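Local coordinates for sulfate adenylyltransferase (Allochromatium vinosum, PDB 4DNX), which catalyses the reaction of sulfate with ATP to give adenosine 5'-phosphosulfate and diphosphate, at residues T200-K213 with R243-F255. Sequence-based numbering, arbitrary orientation.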
# COMPACT_ATOMS: atom_id res chain seq x y z
N THR A 200 0.10 10.41 -14.70
CA THR A 200 -0.53 9.81 -15.90
C THR A 200 -1.73 8.99 -15.49
O THR A 200 -1.83 8.62 -14.34
CB THR A 200 0.46 8.92 -16.69
OG1 THR A 200 -0.15 8.58 -17.95
CG2 THR A 200 0.82 7.67 -15.90
N ARG A 201 -2.67 8.75 -16.42
CA ARG A 201 -3.69 7.75 -16.12
C ARG A 201 -3.70 6.61 -17.13
O ARG A 201 -4.48 5.65 -16.99
CB ARG A 201 -5.11 8.35 -15.93
CG ARG A 201 -5.65 9.09 -17.08
CD ARG A 201 -7.02 9.70 -16.72
NE ARG A 201 -7.49 10.59 -17.78
CZ ARG A 201 -7.11 11.86 -17.94
NH1 ARG A 201 -6.25 12.43 -17.11
NH2 ARG A 201 -7.61 12.58 -18.94
N ASN A 202 -2.85 6.72 -18.14
CA ASN A 202 -2.72 5.62 -19.08
C ASN A 202 -1.28 5.11 -19.27
O ASN A 202 -0.34 5.68 -18.68
CB ASN A 202 -3.46 5.92 -20.38
CG ASN A 202 -4.96 5.65 -20.23
OD1 ASN A 202 -5.40 4.55 -19.77
ND2 ASN A 202 -5.74 6.66 -20.53
N PRO A 203 -1.11 4.01 -20.02
CA PRO A 203 0.25 3.51 -20.32
C PRO A 203 1.16 4.56 -20.90
O PRO A 203 0.72 5.47 -21.61
CB PRO A 203 0.01 2.39 -21.33
CG PRO A 203 -1.41 1.91 -21.01
CD PRO A 203 -2.14 3.21 -20.71
N MET A 204 2.45 4.44 -20.59
CA MET A 204 3.41 5.42 -21.06
C MET A 204 4.17 4.82 -22.24
O MET A 204 4.81 3.77 -22.10
CB MET A 204 4.37 5.77 -19.92
CG MET A 204 3.69 6.65 -18.85
SD MET A 204 4.76 6.75 -17.41
CE MET A 204 6.18 7.64 -18.09
N HIS A 205 4.05 5.44 -23.41
CA HIS A 205 4.85 5.07 -24.56
C HIS A 205 6.14 5.88 -24.60
O HIS A 205 6.49 6.55 -23.60
CB HIS A 205 3.98 5.14 -25.83
CG HIS A 205 2.92 4.11 -25.80
ND1 HIS A 205 3.20 2.77 -25.97
CD2 HIS A 205 1.61 4.18 -25.47
CE1 HIS A 205 2.08 2.07 -25.82
NE2 HIS A 205 1.10 2.91 -25.53
N ARG A 206 6.90 5.73 -25.67
CA ARG A 206 8.25 6.27 -25.68
C ARG A 206 8.33 7.77 -25.47
O ARG A 206 9.31 8.27 -24.90
CB ARG A 206 9.03 5.82 -26.92
CG ARG A 206 10.08 4.85 -26.49
CD ARG A 206 11.01 4.48 -27.62
NE ARG A 206 12.05 5.49 -27.76
CZ ARG A 206 13.03 5.43 -28.66
NH1 ARG A 206 13.09 4.42 -29.51
NH2 ARG A 206 13.94 6.40 -28.72
N ALA A 207 7.30 8.50 -25.92
CA ALA A 207 7.31 9.96 -25.79
C ALA A 207 7.28 10.38 -24.32
O ALA A 207 8.02 11.29 -23.90
CB ALA A 207 6.13 10.57 -26.54
N HIS A 208 6.42 9.72 -23.54
CA HIS A 208 6.26 10.07 -22.12
C HIS A 208 7.41 9.54 -21.32
O HIS A 208 7.86 10.20 -20.38
CB HIS A 208 4.92 9.58 -21.59
CG HIS A 208 3.77 10.45 -22.01
ND1 HIS A 208 2.47 10.02 -22.04
CD2 HIS A 208 3.76 11.74 -22.45
CE1 HIS A 208 1.69 10.99 -22.49
NE2 HIS A 208 2.45 12.05 -22.74
N GLU A 209 7.92 8.37 -21.73
CA GLU A 209 9.08 7.77 -21.08
C GLU A 209 10.28 8.71 -21.21
O GLU A 209 11.00 9.00 -20.22
CB GLU A 209 9.38 6.43 -21.76
CG GLU A 209 10.70 5.81 -21.36
CD GLU A 209 11.13 4.65 -22.26
OE1 GLU A 209 10.28 3.94 -22.91
OE2 GLU A 209 12.36 4.45 -22.33
N GLU A 210 10.50 9.17 -22.44
CA GLU A 210 11.63 10.05 -22.72
C GLU A 210 11.45 11.43 -22.09
O GLU A 210 12.42 12.07 -21.72
CB GLU A 210 11.86 10.14 -24.24
CG GLU A 210 12.25 8.78 -24.88
CD GLU A 210 13.56 8.19 -24.36
OE1 GLU A 210 13.71 6.95 -24.45
OE2 GLU A 210 14.44 8.96 -23.87
N LEU A 211 10.20 11.90 -21.94
CA LEU A 211 9.96 13.16 -21.27
C LEU A 211 10.41 13.08 -19.82
O LEU A 211 11.06 14.01 -19.34
CB LEU A 211 8.49 13.51 -21.28
CG LEU A 211 8.13 14.87 -20.73
CD1 LEU A 211 8.84 15.96 -21.55
CD2 LEU A 211 6.63 15.00 -20.82
N CYS A 212 10.08 11.97 -19.15
CA CYS A 212 10.55 11.75 -17.76
C CYS A 212 12.08 11.75 -17.71
O CYS A 212 12.67 12.40 -16.83
CB CYS A 212 10.01 10.44 -17.19
SG CYS A 212 8.25 10.55 -16.81
N LYS A 213 12.71 11.08 -18.67
CA LYS A 213 14.20 11.00 -18.70
C LYS A 213 14.85 12.35 -18.97
O LYS A 213 15.87 12.68 -18.32
CB LYS A 213 14.64 9.94 -19.73
CG LYS A 213 14.30 8.54 -19.24
CD LYS A 213 14.63 7.47 -20.29
CE LYS A 213 14.50 6.09 -19.75
NZ LYS A 213 14.73 5.16 -20.94
N ARG A 243 -2.77 -1.55 -17.52
CA ARG A 243 -2.04 -0.28 -17.43
C ARG A 243 -0.82 -0.46 -16.54
O ARG A 243 0.30 -0.05 -16.89
CB ARG A 243 -2.94 0.84 -16.83
CG ARG A 243 -2.29 2.20 -16.99
CD ARG A 243 -2.51 3.20 -15.86
NE ARG A 243 -3.01 2.64 -14.59
CZ ARG A 243 -4.07 3.14 -13.96
NH1 ARG A 243 -4.72 4.15 -14.50
NH2 ARG A 243 -4.47 2.61 -12.79
N ASP A 244 -1.04 -1.13 -15.39
CA ASP A 244 0.05 -1.34 -14.42
C ASP A 244 1.15 -2.20 -15.03
O ASP A 244 2.33 -1.85 -14.89
CB ASP A 244 -0.51 -2.06 -13.18
CG ASP A 244 -1.33 -1.15 -12.28
OD1 ASP A 244 -1.45 0.07 -12.56
OD2 ASP A 244 -1.85 -1.68 -11.26
N ALA A 245 0.78 -3.31 -15.68
CA ALA A 245 1.79 -4.17 -16.31
C ALA A 245 2.62 -3.39 -17.34
O ALA A 245 3.84 -3.55 -17.42
CB ALA A 245 1.13 -5.35 -17.00
N ALA A 246 1.95 -2.56 -18.16
CA ALA A 246 2.69 -1.76 -19.16
C ALA A 246 3.69 -0.78 -18.53
O ALA A 246 4.84 -0.68 -18.99
CB ALA A 246 1.70 -1.00 -20.09
N ILE A 247 3.27 -0.08 -17.47
CA ILE A 247 4.11 0.93 -16.81
C ILE A 247 5.26 0.23 -16.10
O ILE A 247 6.43 0.69 -16.17
CB ILE A 247 3.30 1.86 -15.85
CG1 ILE A 247 2.42 2.78 -16.73
CG2 ILE A 247 4.24 2.76 -14.96
CD1 ILE A 247 1.49 3.64 -15.99
N ARG A 248 4.95 -0.88 -15.43
CA ARG A 248 5.99 -1.60 -14.66
C ARG A 248 7.00 -2.24 -15.57
O ARG A 248 8.20 -2.30 -15.25
CB ARG A 248 5.39 -2.66 -13.75
CG ARG A 248 4.68 -2.03 -12.56
CD ARG A 248 4.17 -3.17 -11.68
NE ARG A 248 3.13 -2.77 -10.71
CZ ARG A 248 3.37 -2.10 -9.58
NH1 ARG A 248 4.60 -1.70 -9.26
NH2 ARG A 248 2.36 -1.84 -8.75
N THR A 249 6.53 -2.72 -16.74
CA THR A 249 7.47 -3.32 -17.71
C THR A 249 8.42 -2.27 -18.28
O THR A 249 9.61 -2.55 -18.48
CB THR A 249 6.70 -4.05 -18.83
OG1 THR A 249 5.92 -5.09 -18.24
CG2 THR A 249 7.67 -4.71 -19.83
N MET A 250 7.90 -1.09 -18.60
CA MET A 250 8.73 0.03 -19.05
C MET A 250 9.78 0.35 -17.98
O MET A 250 10.99 0.46 -18.28
CB MET A 250 7.86 1.25 -19.36
CG MET A 250 8.69 2.52 -19.53
SD MET A 250 7.73 4.03 -19.33
CE MET A 250 7.62 3.99 -17.52
N ALA A 251 9.34 0.46 -16.75
CA ALA A 251 10.24 0.82 -15.64
C ALA A 251 11.39 -0.18 -15.48
O ALA A 251 12.58 0.20 -15.34
CB ALA A 251 9.41 0.94 -14.33
N GLU A 252 11.05 -1.46 -15.50
CA GLU A 252 12.02 -2.54 -15.27
C GLU A 252 13.04 -2.69 -16.37
O GLU A 252 14.22 -2.94 -16.09
CB GLU A 252 11.29 -3.86 -15.05
CG GLU A 252 11.05 -4.12 -13.57
CD GLU A 252 9.68 -3.68 -13.09
OE1 GLU A 252 8.80 -4.57 -13.04
OE2 GLU A 252 9.48 -2.48 -12.74
N LEU A 253 12.60 -2.54 -17.62
CA LEU A 253 13.45 -2.88 -18.75
C LEU A 253 14.22 -1.67 -19.34
O LEU A 253 15.29 -1.85 -19.95
CB LEU A 253 12.64 -3.57 -19.87
CG LEU A 253 11.95 -4.90 -19.52
CD1 LEU A 253 11.20 -5.45 -20.73
CD2 LEU A 253 12.95 -5.98 -19.00
N TYR A 254 13.70 -0.46 -19.16
CA TYR A 254 14.23 0.70 -19.88
C TYR A 254 14.76 1.82 -18.96
O TYR A 254 15.31 2.83 -19.43
CB TYR A 254 13.21 1.21 -20.90
CG TYR A 254 12.96 0.20 -22.02
CD1 TYR A 254 13.84 0.11 -23.12
CD2 TYR A 254 11.91 -0.70 -21.95
CE1 TYR A 254 13.62 -0.81 -24.14
CE2 TYR A 254 11.69 -1.64 -22.95
CZ TYR A 254 12.55 -1.69 -24.04
OH TYR A 254 12.34 -2.61 -25.05
N PHE A 255 14.58 1.67 -17.65
CA PHE A 255 15.20 2.63 -16.73
C PHE A 255 16.33 1.97 -15.94
O PHE A 255 16.29 0.76 -15.74
CB PHE A 255 14.15 3.15 -15.75
CG PHE A 255 13.25 4.23 -16.33
CD1 PHE A 255 12.20 3.90 -17.23
CD2 PHE A 255 13.41 5.57 -15.94
CE1 PHE A 255 11.35 4.91 -17.74
CE2 PHE A 255 12.55 6.60 -16.43
CZ PHE A 255 11.52 6.26 -17.34
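In the Rossmann-like domain of this ATP sulfurylase, Arg201, Pro203 and Met204, with Glu209, Cys212 and Lys213 of helix 206-219, settle against helix 240-254 and Phe255. The turn leaving strand 195-200 carries the family's QTRNP motif, here ending Thr200-Arg201-Asn202-Pro203, then an HxxH motif from His205, the N-cap, to His208; in relatives these motifs help bind the nucleotide phosphates, and probably do so here. The short helical segments diverge, their axes 50° apart and no nearer than 11.9 Å, with loop and side chains bridging them.

At the C-terminal end of helix 240-254, Lys213 runs out extended and crosses the ring of Phe255. Lys213 CE sits over the middle of one face, 3.7 Å from the Phe255 ring centroid, while NZ adds a cation-pi contact with the same face. Lys213 NZ also donates to Tyr254 O, at 2.8 Å and from above the carbonyl plane, close to where the helix ends. Within its own helix Lys213 NZ meets Glu209 OE2 at 2.8 Å on the anti lone pair; Arg380 forms a second salt bridge to that oxygen. A methionine in place of Lys213 would probably leave the Tyr254 carbonyl and Glu209 without this shared donor, and Phe255 without the charge above its face.

Between the two ends the contact is largely apolar. Met250 SD lies 3.8 Å from Met204 CB and is wedged against Glu209 CB as well, while Pro203 CB meets Ala246 CB at 4.0 Å. Ile247 extends CD1 tip to tip toward CG2 of Thr200.

Arg243 closes the N-terminal end of segment 243-255. A chi1 of -169° sets CG opposite the main-chain nitrogen and beside the Pro203 ring; the chain then bends, and Arg243 NH1 donates a hydrogen bond to Arg201 O at 2.9 Å (N-H...O 158°), standing above that carbonyl's plane while the oxygen lies in the guanidinium plane.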